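Local coordinates for uncharacterized protein (Proteus penneri, PDB 3RD4) that is of unknown function, a small beta protein of the DUF2500 family that assembles with further copies of itself, at residues T35-R43 / V53-I64. Residues are numbered along the deposited sequence; the frame is centred on the assembly and turned at random.
Sequences THYYQVTFR and VLNIDKSSYQNI
Val53 opens the pairing by laying its CG1 alongside Thr41 and Gln39, the three side chains sharing one face of the sheet. CG1 stands anti to the backbone N (chi1 -153°), which carries it to 3.6 Å from Gln39 OE1. Leu54, on the reverse face, sends CD1 to CD1 of Phe42, 3.9 Å away, while Leu54 O accepts from Val40 N at 3.0 Å. At Asn55, OD1 leans over CB of Gln39, the two amide planes being 28° apart. Ile56 N donates to Tyr38 O (2.8 Å), and Ile56 CD1 meets Val40 CG1. Asp57 caps the short helix 58-61, Asp57 OD1 accepting from both N and OG of Ser60. Lys58 sets CG over one face of the Tyr38 ring, a CH-pi contact with CG 3.8 Å from the centroid. Tyr38 CD1 in turn lies over one face of the Tyr61 ring, toward its rim, the ring planes inclined at 48°, and Ile64 puts CG2 near Val40 CG2 and CD1 at the edge of the Phe42 ring. The whole illustrates an antiparallel beta hairpin whose second strand, at the sheet's edge within the chain, runs into a capped helical turn packed against its partner strand.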
loop_
_atom_site.group_PDB
_atom_site.type_symbol
_atom_site.label_atom_id
_atom_site.label_comp_id
_atom_site.label_asym_id
_atom_site.label_seq_id
_atom_site.Cartn_x
_atom_site.Cartn_y
_atom_site.Cartn_z
ATOM N N THR B 35 8.351 -4.668 13.428
ATOM C CA THR B 35 8.840 -5.666 12.487
ATOM C C THR B 35 9.764 -5.141 11.421
ATOM O O THR B 35 9.532 -4.064 10.878
ATOM C CB THR B 35 7.690 -6.303 11.731
ATOM O OG1 THR B 35 6.757 -6.858 12.656
ATOM C CG2 THR B 35 8.204 -7.385 10.822
ATOM N N HIS B 36 10.793 -5.924 11.107
ATOM C CA HIS B 36 11.744 -5.584 10.048
ATOM C C HIS B 36 11.334 -6.290 8.759
ATOM O O HIS B 36 10.837 -7.417 8.788
ATOM C CB HIS B 36 13.147 -6.034 10.406
ATOM C CG HIS B 36 13.911 -5.035 11.205
ATOM N ND1 HIS B 36 13.551 -4.670 12.486
ATOM C CD2 HIS B 36 15.017 -4.316 10.900
ATOM C CE1 HIS B 36 14.404 -3.767 12.937
ATOM N NE2 HIS B 36 15.301 -3.534 11.995
ATOM N N TYR B 37 11.543 -5.629 7.628
ATOM C CA TYR B 37 11.187 -6.210 6.345
ATOM C C TYR B 37 12.293 -5.976 5.333
ATOM O O TYR B 37 12.691 -4.839 5.073
ATOM C CB TYR B 37 9.883 -5.598 5.830
ATOM C CG TYR B 37 8.665 -5.924 6.671
ATOM C CD1 TYR B 37 8.138 -7.217 6.701
ATOM C CD2 TYR B 37 8.041 -4.937 7.443
ATOM C CE1 TYR B 37 7.021 -7.517 7.476
ATOM C CE2 TYR B 37 6.926 -5.230 8.221
ATOM C CZ TYR B 37 6.420 -6.521 8.233
ATOM O OH TYR B 37 5.313 -6.820 8.993
ATOM N N TYR B 38 12.790 -7.055 4.756
ATOM C CA TYR B 38 13.847 -6.949 3.775
ATOM C C TYR B 38 13.240 -7.229 2.417
ATOM O O TYR B 38 13.143 -8.381 1.996
ATOM C CB TYR B 38 14.914 -7.967 4.130
ATOM C CG TYR B 38 15.406 -7.766 5.529
ATOM C CD1 TYR B 38 16.315 -6.753 5.822
ATOM C CD2 TYR B 38 14.968 -8.575 6.566
ATOM C CE1 TYR B 38 16.783 -6.557 7.117
ATOM C CE2 TYR B 38 15.431 -8.386 7.870
ATOM C CZ TYR B 38 16.341 -7.377 8.133
ATOM O OH TYR B 38 16.835 -7.194 9.401
ATOM N N GLN B 39 12.813 -6.183 1.723
ATOM C CA GLN B 39 12.195 -6.410 0.425
ATOM C C GLN B 39 13.072 -6.069 -0.754
ATOM O O GLN B 39 13.787 -5.074 -0.748
ATOM C CB GLN B 39 10.896 -5.621 0.298
ATOM C CG GLN B 39 11.104 -4.240 -0.249
ATOM C CD GLN B 39 9.819 -3.588 -0.672
ATOM O OE1 GLN B 39 9.827 -2.708 -1.517
ATOM N NE2 GLN B 39 8.711 -4.005 -0.080
ATOM N N VAL B 40 13.018 -6.914 -1.769
ATOM C CA VAL B 40 13.778 -6.667 -2.980
ATOM C C VAL B 40 12.827 -6.792 -4.160
ATOM O O VAL B 40 11.950 -7.649 -4.180
ATOM C CB VAL B 40 15.016 -7.635 -3.129
ATOM C CG1 VAL B 40 14.767 -8.951 -2.470
ATOM C CG2 VAL B 40 15.317 -7.861 -4.591
ATOM N N THR B 41 12.969 -5.895 -5.123
ATOM C CA THR B 41 12.103 -5.919 -6.294
ATOM C C THR B 41 12.753 -6.654 -7.473
ATOM O O THR B 41 13.773 -6.211 -8.010
ATOM C CB THR B 41 11.739 -4.486 -6.728
ATOM O OG1 THR B 41 11.072 -3.822 -5.650
ATOM C CG2 THR B 41 10.816 -4.512 -7.926
ATOM N N PHE B 42 12.156 -7.777 -7.866
ATOM C CA PHE B 42 12.645 -8.576 -8.985
ATOM C C PHE B 42 11.813 -8.285 -10.229
ATOM O O PHE B 42 10.586 -8.220 -10.150
ATOM C CB PHE B 42 12.530 -10.063 -8.668
ATOM C CG PHE B 42 13.353 -10.498 -7.499
ATOM C CD1 PHE B 42 12.781 -10.624 -6.243
ATOM C CD2 PHE B 42 14.699 -10.780 -7.651
ATOM C CE1 PHE B 42 13.539 -11.019 -5.159
ATOM C CE2 PHE B 42 15.462 -11.176 -6.573
ATOM C CZ PHE B 42 14.880 -11.297 -5.324
ATOM N N ARG B 43 12.465 -8.094 -11.373
ATOM C CA ARG B 43 11.726 -7.861 -12.609
ATOM C C ARG B 43 11.977 -8.993 -13.603
ATOM O O ARG B 43 13.128 -9.287 -13.916
ATOM C CB ARG B 43 12.132 -6.540 -13.242
ATOM C CG ARG B 43 11.486 -6.317 -14.600
ATOM C CD ARG B 43 11.773 -4.921 -15.118
ATOM N NE ARG B 43 11.095 -3.904 -14.319
ATOM C CZ ARG B 43 11.698 -2.834 -13.810
ATOM N NH1 ARG B 43 12.993 -2.642 -14.017
ATOM N NH2 ARG B 43 11.011 -1.965 -13.080
ATOM N N VAL B 53 7.707 -8.008 -5.883
ATOM C CA VAL B 53 8.251 -7.231 -4.783
ATOM C C VAL B 53 8.090 -8.058 -3.510
ATOM O O VAL B 53 7.188 -7.834 -2.699
ATOM C CB VAL B 53 7.543 -5.866 -4.653
ATOM C CG1 VAL B 53 8.505 -4.860 -4.022
ATOM C CG2 VAL B 53 7.098 -5.381 -6.024
ATOM N N LEU B 54 8.993 -9.017 -3.352
ATOM C CA LEU B 54 8.971 -9.932 -2.225
ATOM C C LEU B 54 9.749 -9.478 -0.991
ATOM O O LEU B 54 10.720 -8.711 -1.085
ATOM C CB LEU B 54 9.520 -11.293 -2.667
ATOM C CG LEU B 54 9.374 -11.633 -4.152
ATOM C CD1 LEU B 54 10.121 -12.904 -4.475
ATOM C CD2 LEU B 54 7.905 -11.768 -4.493
ATOM N N ASN B 55 9.307 -9.966 0.168
ATOM C CA ASN B 55 9.975 -9.688 1.434
ATOM C C ASN B 55 10.715 -10.984 1.666
ATOM O O ASN B 55 10.117 -12.051 1.621
ATOM C CB ASN B 55 8.967 -9.451 2.549
ATOM C CG ASN B 55 8.037 -8.306 2.241
ATOM O OD1 ASN B 55 8.482 -7.199 1.904
ATOM N ND2 ASN B 55 6.733 -8.559 2.354
ATOM N N ILE B 56 12.017 -10.899 1.879
ATOM C CA ILE B 56 12.819 -12.091 2.056
ATOM C C ILE B 56 13.579 -12.010 3.365
ATOM O O ILE B 56 13.656 -10.942 3.967
ATOM C CB ILE B 56 13.823 -12.237 0.881
ATOM C CG1 ILE B 56 14.802 -11.066 0.872
ATOM C CG2 ILE B 56 13.099 -12.180 -0.442
ATOM C CD1 ILE B 56 15.837 -11.167 -0.223
ATOM N N ASP B 57 14.142 -13.132 3.801
ATOM C CA ASP B 57 14.913 -13.182 5.046
ATOM C C ASP B 57 16.118 -12.233 5.041
ATOM O O ASP B 57 16.632 -11.859 3.978
ATOM C CB ASP B 57 15.386 -14.601 5.274
ATOM C CG ASP B 57 16.069 -15.160 4.058
ATOM O OD1 ASP B 57 17.327 -15.254 4.079
ATOM O OD2 ASP B 57 15.334 -15.471 3.082
ATOM N N LYS B 58 16.580 -11.864 6.236
ATOM C CA LYS B 58 17.693 -10.932 6.347
ATOM C C LYS B 58 18.944 -11.413 5.657
ATOM O O LYS B 58 19.548 -10.687 4.871
ATOM C CB LYS B 58 18.019 -10.621 7.809
ATOM C CG LYS B 58 19.008 -9.454 7.934
ATOM C CD LYS B 58 19.167 -8.914 9.366
ATOM C CE LYS B 58 19.993 -9.838 10.238
ATOM N NZ LYS B 58 21.360 -10.044 9.670
ATOM N N SER B 59 19.328 -12.647 5.943
ATOM C CA SER B 59 20.535 -13.197 5.358
ATOM C C SER B 59 20.585 -13.177 3.818
ATOM O O SER B 59 21.647 -12.901 3.238
ATOM C CB SER B 59 20.754 -14.603 5.870
ATOM O OG SER B 59 21.983 -15.076 5.374
ATOM N N SER B 60 19.458 -13.466 3.161
ATOM C CA SER B 60 19.403 -13.441 1.696
ATOM C C SER B 60 19.534 -12.007 1.187
ATOM O O SER B 60 20.303 -11.718 0.268
ATOM C CB SER B 60 18.085 -14.027 1.198
ATOM O OG SER B 60 18.074 -15.432 1.368
ATOM N N TYR B 61 18.760 -11.115 1.794
ATOM C CA TYR B 61 18.761 -9.697 1.449
ATOM C C TYR B 61 20.200 -9.194 1.382
ATOM O O TYR B 61 20.586 -8.494 0.454
ATOM C CB TYR B 61 17.976 -8.938 2.528
ATOM C CG TYR B 61 17.919 -7.439 2.363
ATOM C CD1 TYR B 61 16.985 -6.848 1.515
ATOM C CD2 TYR B 61 18.812 -6.612 3.048
ATOM C CE1 TYR B 61 16.943 -5.466 1.348
ATOM C CE2 TYR B 61 18.780 -5.234 2.895
ATOM C CZ TYR B 61 17.843 -4.665 2.044
ATOM O OH TYR B 61 17.797 -3.295 1.899
ATOM N N GLN B 62 20.987 -9.581 2.378
ATOM C CA GLN B 62 22.392 -9.189 2.488
ATOM C C GLN B 62 23.271 -9.656 1.339
ATOM O O GLN B 62 24.393 -9.178 1.178
ATOM C CB GLN B 62 22.990 -9.750 3.780
ATOM C CG GLN B 62 22.251 -9.388 5.058
ATOM C CD GLN B 62 23.178 -8.846 6.124
ATOM O OE1 GLN B 62 23.555 -7.672 6.091
ATOM N NE2 GLN B 62 23.563 -9.699 7.069
ATOM N N ASN B 63 22.778 -10.606 0.558
ATOM C CA ASN B 63 23.559 -11.136 -0.545
ATOM C C ASN B 63 22.956 -10.869 -1.907
ATOM O O ASN B 63 23.366 -11.479 -2.895
ATOM C CB ASN B 63 23.756 -12.636 -0.355
ATOM C CG ASN B 63 24.907 -12.946 0.560
ATOM O OD1 ASN B 63 26.053 -12.639 0.248
ATOM N ND2 ASN B 63 24.614 -13.551 1.703
ATOM N N ILE B 64 21.986 -9.964 -1.963
ATOM C CA ILE B 64 21.336 -9.628 -3.226
ATOM C C ILE B 64 21.473 -8.143 -3.525
ATOM O O ILE B 64 20.960 -7.302 -2.793
ATOM C CB ILE B 64 19.838 -9.986 -3.200
ATOM C CG1 ILE B 64 19.671 -11.490 -3.043
ATOM C CG2 ILE B 64 19.164 -9.519 -4.472
ATOM C CD1 ILE B 64 18.268 -11.906 -2.685
#